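Local coordinates for carboxylase (Deinococcus radiodurans, PDB 5H80), which probably catalyses the ATP-dependent carboxylation of biotin, acting as the biotin carboxylase domain of a single-chain bacterial multienzyme, at residues His237-Val242 and Trp253-Thr258; Leu299-Phe304 and Arg320-His325; Gly388-Thr393 and Gly411-Pro416. All coordinates share one frame; numbering follows the deposited sequence.

How the contacts relate
Contacts 1, 2 and 3 follow one another along the chain, each closing before the next opens. Contacts 1 and 2 are close neighbours, their centres about 8 Å apart, and they share an antiparallel sheet of the ATP-binding domain in which strands 236-245 and 299-306 lie side by side. Backbone bonding between Val240 and Phe302 ties them together, and Arg255 of contact 1 reaches Gln322 of contact 2 in a weak hydrogen bond. Contact 3 stands apart at the surface of the C-terminal domain, its centre about 33 Å from that of contact 1 and 29 Å from that of contact 2. The first two share a buried polar cluster, consistent with this family's active-site region; the third joins two surface loops.

Contact 1 of 3, residues His237-Val242 and Trp253-Thr258; sequences HIEVQV and WERDCT
Glu239 and Arg255 face each other as an antiparallel hydrogen-bonded pair, with Glu239 N to Arg255 O and Arg255 N to Glu239 O both 2.9 Å, in strand segments whose axes approach to 4.7 Å at 143°. Their side chains cross on one face of the sheet. Arg255 NE meets Glu239 OE2 at 2.9 Å almost straight (170°); this salt bridge uses the anti lone pair of the oxygen, which lies in the guanidinium plane, while the carboxylate stands perpendicular to it. Bent at chi3 (-66°), the arginine also presents its outer nitrogens to Gln241 OE1: NH1 arrives in the carbonyl plane at 2.8 Å, NH2 from above that plane at 3.1 Å. The two strands form the hairpin 236-245/249-256 at one border of the antiparallel sheet in the ATP-grasp domain, and a long, multiply donating arginine suits this buried polar face. A leucine here would probably leave Glu239 OE2 without this charged mate and Gln241 OE1 without both guanidinium donors, the amide freer to turn. Glu239 OE1 receives His237 NE2 at 3.1 Å, in the plane of the imidazole, and also a salt bridge from Lys265. On the other face, Ile238 CG2 lies beside Glu254 CG, whose carboxylate turns away to Arg280 and the backbone N of Ala272. Asp256 OD1 accepts Thr258 N in an Asx turn, and Thr258 OG1 in turn accepts His237 N.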
ATOM      1  N   HIS A 237      25.172  -3.993  -6.647  1.00 22.61           N
ATOM      2  CA  HIS A 237      24.566  -5.270  -6.437  1.00 21.85           C
ATOM      3  C   HIS A 237      23.238  -5.147  -7.095  1.00 23.40           C
ATOM      4  O   HIS A 237      22.423  -4.416  -6.606  1.00 20.46           O
ATOM      5  CB  HIS A 237      24.399  -5.602  -4.989  1.00 24.86           C
ATOM      6  CG  HIS A 237      23.640  -6.878  -4.739  1.00 29.36           C
ATOM      7  ND1 HIS A 237      24.227  -7.982  -4.165  1.00 34.85           N
ATOM      8  CD2 HIS A 237      22.343  -7.237  -4.972  1.00 29.96           C
ATOM      9  CE1 HIS A 237      23.358  -8.976  -4.110  1.00 28.90           C
ATOM     10  NE2 HIS A 237      22.177  -8.513  -4.471  1.00 31.08           N
ATOM     11  N   ILE A 238      23.088  -5.826  -8.201  1.00 20.79           N
ATOM     12  CA  ILE A 238      21.805  -5.851  -8.969  1.00 23.78           C
ATOM     13  C   ILE A 238      21.327  -7.291  -9.208  1.00 27.33           C
ATOM     14  O   ILE A 238      22.081  -8.129  -9.647  1.00 24.14           O
ATOM     15  CB  ILE A 238      21.953  -5.079 -10.274  1.00 21.35           C
ATOM     16  CG1 ILE A 238      22.434  -3.626 -10.104  1.00 22.48           C
ATOM     17  CG2 ILE A 238      20.581  -4.999 -10.911  1.00 20.14           C
ATOM     18  CD1 ILE A 238      22.515  -2.785 -11.412  1.00 23.09           C
ATOM     19  N   GLU A 239      20.069  -7.581  -8.847  1.00 20.24           N
ATOM     20  CA  GLU A 239      19.580  -8.966  -8.789  1.00 19.94           C
ATOM     21  C   GLU A 239      18.304  -8.996  -9.586  1.00 22.82           C
ATOM     22  O   GLU A 239      17.554  -8.022  -9.592  1.00 22.26           O
ATOM     23  CB  GLU A 239      19.332  -9.475  -7.397  1.00 21.68           C
ATOM     24  CG  GLU A 239      18.241  -8.719  -6.544  1.00 21.57           C
ATOM     25  CD  GLU A 239      18.253  -9.099  -5.058  1.00 26.97           C
ATOM     26  OE1 GLU A 239      19.262  -9.664  -4.544  1.00 22.64           O
ATOM     27  OE2 GLU A 239      17.258  -8.862  -4.383  1.00 24.17           O
ATOM     28  N   VAL A 240      18.037 -10.137 -10.126  1.00 22.32           N
ATOM     29  CA  VAL A 240      16.851 -10.311 -10.984  1.00 22.59           C
ATOM     30  C   VAL A 240      15.889 -11.274 -10.384  1.00 21.56           C
ATOM     31  O   VAL A 240      16.244 -12.363 -10.031  1.00 20.52           O
ATOM     32  CB  VAL A 240      17.227 -10.778 -12.438  1.00 22.70           C
ATOM     33  CG1 VAL A 240      15.998 -11.099 -13.166  1.00 20.74           C
ATOM     34  CG2 VAL A 240      18.114  -9.792 -13.164  1.00 25.74           C
ATOM     35  N   GLN A 241      14.590 -10.884 -10.241  1.00 20.95           N
ATOM     36  CA  GLN A 241      13.553 -11.777  -9.788  1.00 20.82           C
ATOM     37  C   GLN A 241      13.021 -12.644 -10.911  1.00 20.94           C
ATOM     38  O   GLN A 241      12.505 -12.070 -11.937  1.00 19.66           O
ATOM     39  CB  GLN A 241      12.378 -10.905  -9.251  1.00 20.91           C
ATOM     40  CG  GLN A 241      11.260 -11.726  -8.737  1.00 22.11           C
ATOM     41  CD  GLN A 241      11.607 -12.467  -7.384  1.00 21.46           C
ATOM     42  OE1 GLN A 241      11.836 -11.856  -6.391  1.00 20.48           O
ATOM     43  NE2 GLN A 241      11.808 -13.845  -7.494  1.00 22.42           N
ATOM     44  N   VAL A 242      13.185 -13.955 -10.726  1.00 20.77           N
ATOM     45  CA  VAL A 242      12.602 -14.984 -11.533  1.00 20.21           C
ATOM     46  C   VAL A 242      11.456 -15.769 -10.949  1.00 19.67           C
ATOM     47  O   VAL A 242      11.284 -15.975  -9.761  1.00 20.74           O
ATOM     48  CB  VAL A 242      13.709 -15.923 -12.083  1.00 22.65           C
ATOM     49  CG1 VAL A 242      13.170 -17.106 -12.857  1.00 29.99           C
ATOM     50  CG2 VAL A 242      14.673 -15.112 -12.958  1.00 22.62           C
ATOM     51  N   TRP A 253      11.763  -8.165 -13.484  1.00 20.22           N
ATOM     52  CA  TRP A 253      12.801  -7.184 -13.587  1.00 18.11           C
ATOM     53  C   TRP A 253      13.784  -7.273 -12.407  1.00 21.83           C
ATOM     54  O   TRP A 253      13.947  -8.350 -11.818  1.00 22.05           O
ATOM     55  CB  TRP A 253      12.204  -5.714 -13.779  1.00 19.84           C
ATOM     56  CG  TRP A 253      11.371  -5.682 -15.081  1.00 20.24           C
ATOM     57  CD1 TRP A 253      11.800  -5.426 -16.346  1.00 21.70           C
ATOM     58  CD2 TRP A 253       9.952  -5.795 -15.151  1.00 21.19           C
ATOM     59  NE1 TRP A 253      10.738  -5.423 -17.207  1.00 23.34           N
ATOM     60  CE2 TRP A 253       9.593  -5.671 -16.512  1.00 22.37           C
ATOM     61  CE3 TRP A 253       8.938  -6.059 -14.172  1.00 21.13           C
ATOM     62  CZ2 TRP A 253       8.236  -5.725 -16.935  1.00 22.11           C
ATOM     63  CZ3 TRP A 253       7.569  -6.162 -14.634  1.00 22.26           C
ATOM     64  CH2 TRP A 253       7.271  -5.931 -15.944  1.00 20.72           C
ATOM     65  N   GLU A 254      14.333  -6.151 -11.991  1.00 20.57           N
ATOM     66  CA  GLU A 254      15.441  -6.092 -11.097  1.00 21.10           C
ATOM     67  C   GLU A 254      15.217  -5.400  -9.798  1.00 21.23           C
ATOM     68  O   GLU A 254      14.334  -4.522  -9.642  1.00 22.19           O
ATOM     69  CB  GLU A 254      16.678  -5.526 -11.779  1.00 21.31           C
ATOM     70  CG  GLU A 254      16.918  -4.036 -11.879  1.00 22.26           C
ATOM     71  CD  GLU A 254      15.895  -3.256 -12.730  1.00 24.59           C
ATOM     72  OE1 GLU A 254      15.177  -3.912 -13.501  1.00 22.52           O
ATOM     73  OE2 GLU A 254      15.953  -2.037 -12.576  1.00 23.20           O
ATOM     74  N   ARG A 255      16.199  -5.558  -8.897  1.00 21.16           N
ATOM     75  CA  ARG A 255      16.314  -4.778  -7.637  1.00 19.49           C
ATOM     76  C   ARG A 255      17.763  -4.465  -7.390  1.00 23.55           C
ATOM     77  O   ARG A 255      18.645  -5.239  -7.866  1.00 25.19           O
ATOM     78  CB  ARG A 255      15.844  -5.579  -6.414  1.00 19.91           C
ATOM     79  CG  ARG A 255      14.410  -5.921  -6.271  1.00 18.69           C
ATOM     80  CD  ARG A 255      14.048  -6.847  -5.111  1.00 18.13           C
ATOM     81  NE  ARG A 255      14.576  -8.208  -5.192  1.00 17.84           N
ATOM     82  CZ  ARG A 255      13.892  -9.272  -5.547  1.00 21.63           C
ATOM     83  NH1 ARG A 255      12.593  -9.219  -5.920  1.00 23.10           N
ATOM     84  NH2 ARG A 255      14.486 -10.429  -5.516  1.00 23.92           N
ATOM     85  N   ASP A 256      18.016  -3.314  -6.756  1.00 22.56           N
ATOM     86  CA  ASP A 256      19.364  -2.890  -6.437  1.00 21.77           C
ATOM     87  C   ASP A 256      19.472  -2.800  -4.953  1.00 22.88           C
ATOM     88  O   ASP A 256      18.764  -2.019  -4.298  1.00 21.66           O
ATOM     89  CB  ASP A 256      19.709  -1.625  -7.084  1.00 19.29           C
ATOM     90  CG  ASP A 256      21.185  -1.194  -6.948  1.00 19.89           C
ATOM     91  OD1 ASP A 256      21.669  -1.037  -5.815  1.00 22.45           O
ATOM     92  OD2 ASP A 256      21.741  -0.980  -8.060  1.00 24.05           O
ATOM     93  N   CYS A 257      20.418  -3.555  -4.465  1.00 18.66           N
ATOM     94  CA  CYS A 257      20.633  -3.708  -3.026  1.00 22.05           C
ATOM     95  C   CYS A 257      22.101  -3.311  -2.674  1.00 25.74           C
ATOM     96  O   CYS A 257      22.745  -3.953  -1.817  1.00 26.65           O
ATOM     97  CB  CYS A 257      20.441  -5.114  -2.604  1.00 25.88           C
ATOM     98  SG  CYS A 257      18.851  -5.847  -3.135  1.00 31.61           S
ATOM     99  N   THR A 258      22.596  -2.272  -3.299  1.00 25.30           N
ATOM    100  CA  THR A 258      24.006  -1.862  -3.157  1.00 25.09           C
ATOM    101  C   THR A 258      24.425  -1.365  -1.779  1.00 28.34           C
ATOM    102  O   THR A 258      25.550  -1.547  -1.331  1.00 25.56           O
ATOM    103  CB  THR A 258      24.325  -0.864  -4.275  1.00 23.53           C
ATOM    104  OG1 THR A 258      24.155  -1.451  -5.592  1.00 21.38           O
ATOM    105  CG2 THR A 258      25.767  -0.148  -4.056  1.00 25.75           C
TER

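Contact 2 of 3, residues Leu299-Phe304 and Arg320-His325; sequences LGTFEF and RLQVEH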
ATOM      1  N   LEU A 299       9.862 -19.466  -7.192  1.00 20.07           N
ATOM      2  CA  LEU A 299      10.631 -18.260  -7.239  1.00 20.12           C
ATOM      3  C   LEU A 299      12.116 -18.451  -7.023  1.00 23.26           C
ATOM      4  O   LEU A 299      12.501 -19.183  -6.113  1.00 22.84           O
ATOM      5  CB  LEU A 299      10.114 -17.184  -6.276  1.00 24.12           C
ATOM      6  CG  LEU A 299       8.673 -16.682  -6.275  1.00 23.67           C
ATOM      7  CD1 LEU A 299       8.409 -15.631  -5.191  1.00 24.08           C
ATOM      8  CD2 LEU A 299       8.252 -16.193  -7.655  1.00 29.97           C
ATOM      9  N   GLY A 300      12.941 -17.553  -7.589  1.00 27.01           N
ATOM     10  CA  GLY A 300      14.350 -17.559  -7.321  1.00 22.11           C
ATOM     11  C   GLY A 300      14.932 -16.224  -7.729  1.00 20.52           C
ATOM     12  O   GLY A 300      14.225 -15.552  -8.555  1.00 20.43           O
ATOM     13  N   THR A 301      16.072 -15.838  -7.185  1.00 22.98           N
ATOM     14  CA  THR A 301      16.689 -14.579  -7.507  1.00 20.12           C
ATOM     15  C   THR A 301      18.129 -14.926  -8.018  1.00 25.49           C
ATOM     16  O   THR A 301      18.758 -15.745  -7.392  1.00 25.00           O
ATOM     17  CB  THR A 301      16.750 -13.692  -6.341  1.00 22.75           C
ATOM     18  OG1 THR A 301      15.411 -13.404  -5.889  1.00 23.83           O
ATOM     19  CG2 THR A 301      17.561 -12.403  -6.550  1.00 22.05           C
ATOM     20  N   PHE A 302      18.597 -14.227  -9.047  1.00 23.94           N
ATOM     21  CA  PHE A 302      19.928 -14.301  -9.553  1.00 22.22           C
ATOM     22  C   PHE A 302      20.597 -12.939  -9.282  1.00 24.14           C
ATOM     23  O   PHE A 302      20.124 -11.879  -9.794  1.00 20.75           O
ATOM     24  CB  PHE A 302      19.868 -14.645 -11.002  1.00 23.28           C
ATOM     25  CG  PHE A 302      19.307 -15.962 -11.244  1.00 26.04           C
ATOM     26  CD1 PHE A 302      20.164 -17.086 -11.206  1.00 29.34           C
ATOM     27  CD2 PHE A 302      17.916 -16.172 -11.307  1.00 28.02           C
ATOM     28  CE1 PHE A 302      19.652 -18.372 -11.367  1.00 25.42           C
ATOM     29  CE2 PHE A 302      17.398 -17.475 -11.406  1.00 30.95           C
ATOM     30  CZ  PHE A 302      18.279 -18.554 -11.472  1.00 29.77           C
ATOM     31  N   GLU A 303      21.656 -12.990  -8.500  1.00 19.68           N
ATOM     32  CA  GLU A 303      22.432 -11.834  -7.958  1.00 23.50           C
ATOM     33  C   GLU A 303      23.684 -11.557  -8.873  1.00 22.59           C
ATOM     34  O   GLU A 303      24.375 -12.491  -9.282  1.00 24.58           O
ATOM     35  CB  GLU A 303      22.835 -11.913  -6.527  1.00 28.38           C
ATOM     36  CG  GLU A 303      21.662 -12.152  -5.628  1.00 27.62           C
ATOM     37  CD  GLU A 303      22.081 -12.219  -4.150  1.00 38.99           C
ATOM     38  OE1 GLU A 303      23.309 -12.234  -3.883  1.00 42.28           O
ATOM     39  OE2 GLU A 303      21.193 -12.231  -3.298  1.00 47.18           O
ATOM     40  N   PHE A 304      23.911 -10.292  -9.143  1.00 23.26           N
ATOM     41  CA  PHE A 304      25.078  -9.872  -9.927  1.00 23.44           C
ATOM     42  C   PHE A 304      25.753  -8.658  -9.286  1.00 26.24           C
ATOM     43  O   PHE A 304      25.121  -7.848  -8.607  1.00 23.87           O
ATOM     44  CB  PHE A 304      24.651  -9.470 -11.349  1.00 21.58           C
ATOM     45  CG  PHE A 304      23.951 -10.503 -12.097  1.00 21.13           C
ATOM     46  CD1 PHE A 304      24.616 -11.382 -12.991  1.00 22.64           C
ATOM     47  CD2 PHE A 304      22.536 -10.653 -11.996  1.00 22.84           C
ATOM     48  CE1 PHE A 304      23.999 -12.286 -13.722  1.00 21.40           C
ATOM     49  CE2 PHE A 304      21.852 -11.653 -12.771  1.00 24.03           C
ATOM     50  CZ  PHE A 304      22.595 -12.518 -13.616  1.00 25.33           C
ATOM     51  N   ARG A 320      14.796 -19.305  -3.727  1.00 24.82           N
ATOM     52  CA  ARG A 320      13.783 -19.097  -2.691  1.00 28.41           C
ATOM     53  C   ARG A 320      13.225 -17.711  -2.825  1.00 24.58           C
ATOM     54  O   ARG A 320      13.830 -16.941  -3.537  1.00 24.01           O
ATOM     55  CB  ARG A 320      14.414 -19.272  -1.307  1.00 26.92           C
ATOM     56  CG  ARG A 320      15.802 -18.641  -1.180  1.00 26.67           C
ATOM     57  CD  ARG A 320      16.231 -18.501   0.229  1.00 29.93           C
ATOM     58  NE  ARG A 320      17.543 -17.813   0.345  1.00 29.84           N
ATOM     59  CZ  ARG A 320      17.679 -16.477   0.436  1.00 31.99           C
ATOM     60  NH1 ARG A 320      16.581 -15.630   0.457  1.00 28.99           N
ATOM     61  NH2 ARG A 320      18.886 -15.937   0.557  1.00 36.15           N
ATOM     62  N   LEU A 321      12.180 -17.433  -2.029  1.00 26.78           N
ATOM     63  CA  LEU A 321      11.743 -16.091  -1.689  1.00 25.00           C
ATOM     64  C   LEU A 321      12.882 -15.324  -1.051  1.00 29.52           C
ATOM     65  O   LEU A 321      13.751 -15.893  -0.371  1.00 25.77           O
ATOM     66  CB  LEU A 321      10.552 -16.087  -0.754  1.00 24.58           C
ATOM     67  CG  LEU A 321       9.783 -14.780  -0.424  1.00 21.08           C
ATOM     68  CD1 LEU A 321       9.060 -14.263  -1.662  1.00 25.69           C
ATOM     69  CD2 LEU A 321       8.820 -15.063   0.684  1.00 22.00           C
ATOM     70  N   GLN A 322      12.949 -14.026  -1.310  1.00 23.49           N
ATOM     71  CA  GLN A 322      13.843 -13.163  -0.506  1.00 27.62           C
ATOM     72  C   GLN A 322      13.187 -12.050   0.294  1.00 23.20           C
ATOM     73  O   GLN A 322      12.034 -11.607  -0.065  1.00 21.50           O
ATOM     74  CB  GLN A 322      14.802 -12.441  -1.432  1.00 31.41           C
ATOM     75  CG  GLN A 322      15.999 -13.240  -1.959  1.00 34.54           C
ATOM     76  CD  GLN A 322      16.766 -12.500  -2.986  1.00 32.83           C
ATOM     77  OE1 GLN A 322      16.249 -11.601  -3.682  1.00 31.23           O
ATOM     78  NE2 GLN A 322      18.065 -12.781  -3.044  1.00 42.67           N
ATOM     79  N   VAL A 323      13.945 -11.527   1.255  1.00 21.77           N
ATOM     80  CA  VAL A 323      13.467 -10.522   2.162  1.00 21.16           C
ATOM     81  C   VAL A 323      12.944  -9.300   1.347  1.00 19.18           C
ATOM     82  O   VAL A 323      11.845  -8.721   1.743  1.00 23.01           O
ATOM     83  CB  VAL A 323      14.601  -9.993   3.098  1.00 23.02           C
ATOM     84  CG1 VAL A 323      14.149  -8.805   3.906  1.00 25.03           C
ATOM     85  CG2 VAL A 323      14.943 -11.068   4.135  1.00 27.17           C
ATOM     86  N   GLU A 324      13.707  -8.878   0.327  1.00 22.28           N
ATOM     87  CA  GLU A 324      13.374  -7.744  -0.480  1.00 24.95           C
ATOM     88  C   GLU A 324      12.302  -7.984  -1.578  1.00 20.18           C
ATOM     89  O   GLU A 324      12.231  -7.140  -2.481  1.00 21.15           O
ATOM     90  CB  GLU A 324      14.628  -7.083  -1.017  1.00 24.88           C
ATOM     91  CG  GLU A 324      15.467  -7.864  -1.901  1.00 21.19           C
ATOM     92  CD  GLU A 324      16.470  -8.819  -1.240  1.00 28.51           C
ATOM     93  OE1 GLU A 324      16.279  -9.228  -0.076  1.00 26.67           O
ATOM     94  OE2 GLU A 324      17.478  -9.153  -1.935  1.00 31.67           O
ATOM     95  N   HIS A 325      11.562  -9.149  -1.572  1.00 18.42           N
ATOM     96  CA  HIS A 325      10.606  -9.479  -2.601  1.00 15.52           C
ATOM     97  C   HIS A 325       9.520  -8.341  -2.489  1.00 15.18           C
ATOM     98  O   HIS A 325       8.982  -7.982  -3.548  1.00 19.56           O
ATOM     99  CB  HIS A 325       9.943 -10.818  -2.357  1.00 18.88           C
ATOM    100  CG  HIS A 325       8.978 -10.818  -1.191  1.00 20.91           C
ATOM    101  ND1 HIS A 325       9.349 -10.932   0.121  1.00 22.31           N
ATOM    102  CD2 HIS A 325       7.620 -10.635  -1.172  1.00 22.07           C
ATOM    103  CE1 HIS A 325       8.272 -10.871   0.923  1.00 23.71           C
ATOM    104  NE2 HIS A 325       7.204 -10.694   0.156  1.00 22.98           N
TER
HETATM  105  O   HOH W   1      13.282 -14.991  -5.392  1.00 24.23           O
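Thr301 and Arg320 are joined through a water that lies 2.7 Å from Thr301 OG1 and donates to Arg320 O at 2.7 Å. The bridge links strand 299-306 of the ATP-grasp domain to the loop between strand 312-318 and helix 325-332; in related biotin carboxylases the corresponding loop borders the bicarbonate site. A hydroxyl, able to donate or accept, suits Thr301, whose OG1 is also within reach of Gln322 OE1 at 3.0 Å. The other end of that amide makes a weak bond, Gln322 NE2 donating to Glu303 OE2 at 3.2 Å over a bent path (121°). Extended beyond CG (chi2 173°), the glutamine is long enough to cross Thr301 at about a right angle. Glu303 OE2 also forms a salt bridge with Lys265. Arg320 itself points away from the strand, its NE paired with Glu116 and its NH1 donating to Leu321 O. Gln322 O accepts both His325 N and His325 ND1, the latter at 2.8 Å, which fixes the type I turn Gln322-His325. Beyond these polar links Leu299 and Leu321 lie side by side, their CD1 atoms 3.8 Å apart, and Leu321 CD1 sits 3.4 Å above the His325 ring plane, offset toward its rim.

Contact 3 of 3, residues Gly388-Thr393 and Gly411-Pro416; sequences GGQVQT and GLTPSP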
ATOM      1  N   GLY A 388      18.999  -4.850  24.214  1.00 55.60           N
ATOM      2  CA  GLY A 388      17.806  -5.548  24.657  1.00 57.32           C
ATOM      3  C   GLY A 388      16.691  -4.586  25.027  1.00 50.80           C
ATOM      4  O   GLY A 388      16.756  -3.374  24.730  1.00 49.47           O
ATOM      5  N   GLY A 389      15.655  -5.143  25.657  1.00 40.26           N
ATOM      6  CA  GLY A 389      14.539  -4.370  26.084  1.00 40.99           C
ATOM      7  C   GLY A 389      13.283  -4.949  25.567  1.00 44.84           C
ATOM      8  O   GLY A 389      13.297  -5.827  24.697  1.00 50.21           O
ATOM      9  N   GLN A 390      12.195  -4.466  26.127  1.00 48.00           N
ATOM     10  CA  GLN A 390      10.847  -4.865  25.719  1.00 49.40           C
ATOM     11  C   GLN A 390      10.313  -3.673  24.961  1.00 47.22           C
ATOM     12  O   GLN A 390      10.547  -2.538  25.355  1.00 40.71           O
ATOM     13  CB  GLN A 390      10.005  -5.138  26.954  1.00 47.25           C
ATOM     14  CG  GLN A 390       8.495  -5.185  26.743  1.00 48.21           C
ATOM     15  CD  GLN A 390       7.869  -5.581  28.033  1.00 51.27           C
ATOM     16  OE1 GLN A 390       8.213  -4.991  29.063  1.00 46.88           O
ATOM     17  NE2 GLN A 390       7.043  -6.610  28.023  1.00 44.00           N
ATOM     18  N   VAL A 391       9.634  -3.951  23.849  1.00 41.72           N
ATOM     19  CA  VAL A 391       9.055  -2.935  23.042  1.00 36.49           C
ATOM     20  C   VAL A 391       7.861  -2.265  23.676  1.00 36.32           C
ATOM     21  O   VAL A 391       6.841  -2.900  23.958  1.00 37.52           O
ATOM     22  CB  VAL A 391       8.724  -3.515  21.653  1.00 39.84           C
ATOM     23  CG1 VAL A 391       7.817  -2.572  20.895  1.00 40.46           C
ATOM     24  CG2 VAL A 391      10.061  -3.805  20.958  1.00 33.40           C
ATOM     25  N   GLN A 392       8.004  -0.955  23.940  1.00 38.10           N
ATOM     26  CA  GLN A 392       6.980  -0.209  24.680  1.00 39.35           C
ATOM     27  C   GLN A 392       6.005   0.607  23.900  1.00 40.96           C
ATOM     28  O   GLN A 392       4.836   0.741  24.304  1.00 37.31           O
ATOM     29  CB  GLN A 392       7.650   0.686  25.782  1.00 48.57           C
ATOM     30  CG  GLN A 392       8.046  -0.164  26.981  1.00 57.78           C
ATOM     31  CD  GLN A 392       9.248   0.313  27.756  1.00 67.13           C
ATOM     32  OE1 GLN A 392       9.779   1.407  27.542  1.00 71.38           O
ATOM     33  NE2 GLN A 392       9.698  -0.529  28.672  1.00 73.70           N
ATOM     34  N   THR A 393       6.489   1.153  22.801  1.00 39.71           N
ATOM     35  CA  THR A 393       5.720   1.911  21.875  1.00 45.35           C
ATOM     36  C   THR A 393       6.233   1.421  20.512  1.00 35.43           C
ATOM     37  O   THR A 393       7.454   1.223  20.300  1.00 29.29           O
ATOM     38  CB  THR A 393       5.958   3.427  22.029  1.00 48.56           C
ATOM     39  OG1 THR A 393       5.701   3.786  23.388  1.00 48.48           O
ATOM     40  CG2 THR A 393       5.050   4.222  21.136  1.00 46.38           C
ATOM     41  N   GLY A 411       4.744  -4.584  23.647  1.00 36.81           N
ATOM     42  CA  GLY A 411       5.038  -5.440  24.765  1.00 39.80           C
ATOM     43  C   GLY A 411       5.827  -6.643  24.390  1.00 39.14           C
ATOM     44  O   GLY A 411       6.018  -7.508  25.230  1.00 34.05           O
ATOM     45  N   LEU A 412       6.210  -6.774  23.103  1.00 34.26           N
ATOM     46  CA  LEU A 412       7.109  -7.850  22.706  1.00 29.18           C
ATOM     47  C   LEU A 412       8.488  -7.598  23.266  1.00 27.96           C
ATOM     48  O   LEU A 412       8.980  -6.422  23.255  1.00 34.37           O
ATOM     49  CB  LEU A 412       7.104  -8.038  21.125  1.00 27.09           C
ATOM     50  CG  LEU A 412       8.014  -9.186  20.700  1.00 29.81           C
ATOM     51  CD1 LEU A 412       7.232 -10.453  21.062  1.00 27.54           C
ATOM     52  CD2 LEU A 412       8.510  -9.088  19.238  1.00 34.52           C
ATOM     53  N   THR A 413       9.179  -8.639  23.733  1.00 31.86           N
ATOM     54  CA  THR A 413      10.623  -8.570  24.067  1.00 31.40           C
ATOM     55  C   THR A 413      11.279  -9.404  23.027  1.00 36.14           C
ATOM     56  O   THR A 413      11.177 -10.582  23.092  1.00 33.54           O
ATOM     57  CB  THR A 413      11.021  -9.203  25.469  1.00 35.69           C
ATOM     58  OG1 THR A 413      10.452  -8.456  26.483  1.00 36.72           O
ATOM     59  CG2 THR A 413      12.526  -9.152  25.752  1.00 37.75           C
ATOM     60  N   PRO A 414      11.983  -8.802  22.026  1.00 37.59           N
ATOM     61  CA  PRO A 414      12.711  -9.648  21.082  1.00 35.24           C
ATOM     62  C   PRO A 414      13.820 -10.548  21.649  1.00 39.55           C
ATOM     63  O   PRO A 414      14.477 -10.182  22.602  1.00 45.73           O
ATOM     64  CB  PRO A 414      13.296  -8.632  20.113  1.00 33.93           C
ATOM     65  CG  PRO A 414      12.373  -7.471  20.184  1.00 32.90           C
ATOM     66  CD  PRO A 414      12.143  -7.389  21.668  1.00 37.35           C
ATOM     67  N   SER A 415      14.008 -11.716  21.065  1.00 37.84           N
ATOM     68  CA  SER A 415      14.989 -12.656  21.590  1.00 38.95           C
ATOM     69  C   SER A 415      16.236 -12.529  20.771  1.00 39.55           C
ATOM     70  O   SER A 415      16.178 -12.437  19.503  1.00 36.35           O
ATOM     71  CB  SER A 415      14.446 -14.094  21.506  1.00 35.84           C
ATOM     72  OG  SER A 415      15.513 -15.046  21.575  1.00 36.02           O
ATOM     73  N   PRO A 416      17.402 -12.566  21.445  1.00 39.40           N
ATOM     74  CA  PRO A 416      18.649 -12.562  20.674  1.00 37.95           C
ATOM     75  C   PRO A 416      18.906 -13.834  19.864  1.00 33.78           C
ATOM     76  O   PRO A 416      19.932 -13.932  19.179  1.00 41.91           O
ATOM     77  CB  PRO A 416      19.727 -12.426  21.758  1.00 38.75           C
ATOM     78  CG  PRO A 416      19.135 -13.058  22.962  1.00 40.60           C
ATOM     79  CD  PRO A 416      17.642 -12.749  22.898  1.00 43.34           C
TER
HETATM   80  O   HOH W   2      15.018  -7.947  23.620  1.00 41.72           O
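Val391 and Gly411 hold the tight side of this contact, where two loops pair their backbones. Val391 N donates to Leu412 O at 2.6 Å, and Gly411 N returns the bond to Val391 O at 2.7 Å. The same Leu412 O lies 3.3 Å from Val391 CB, so the buried valine packs against the accepting carbonyl while its CG2 reaches toward Pro414 CD. Gly411 has a positive phi (92°), a conformation easy for a residue without a side chain. Gln390 spans the rest with an extended chain: with CG anti to the backbone N (chi1 164°), the amide lies over Gly411, and NE2 donates to Gly411 O at 3.1 Å from above the carbonyl plane (42°). The solvent side is looser. There Thr413 crosses Gln390 at about a right angle, OG1 3.4 Å from Gln390 CB, and its CG2 rests against Gly389 O. A water donates to both Gly389 O and Pro414 O, joining carbonyls that could not bond to each other. In the C-terminal domain, Val391 packs on Val408 and Val453, Leu412 on Phe407 and Pro414 on Met375, while Gln392 and Thr393 form a classic beta bulge opposite Ala451 where strand 393-395 begins alongside strand 449-451.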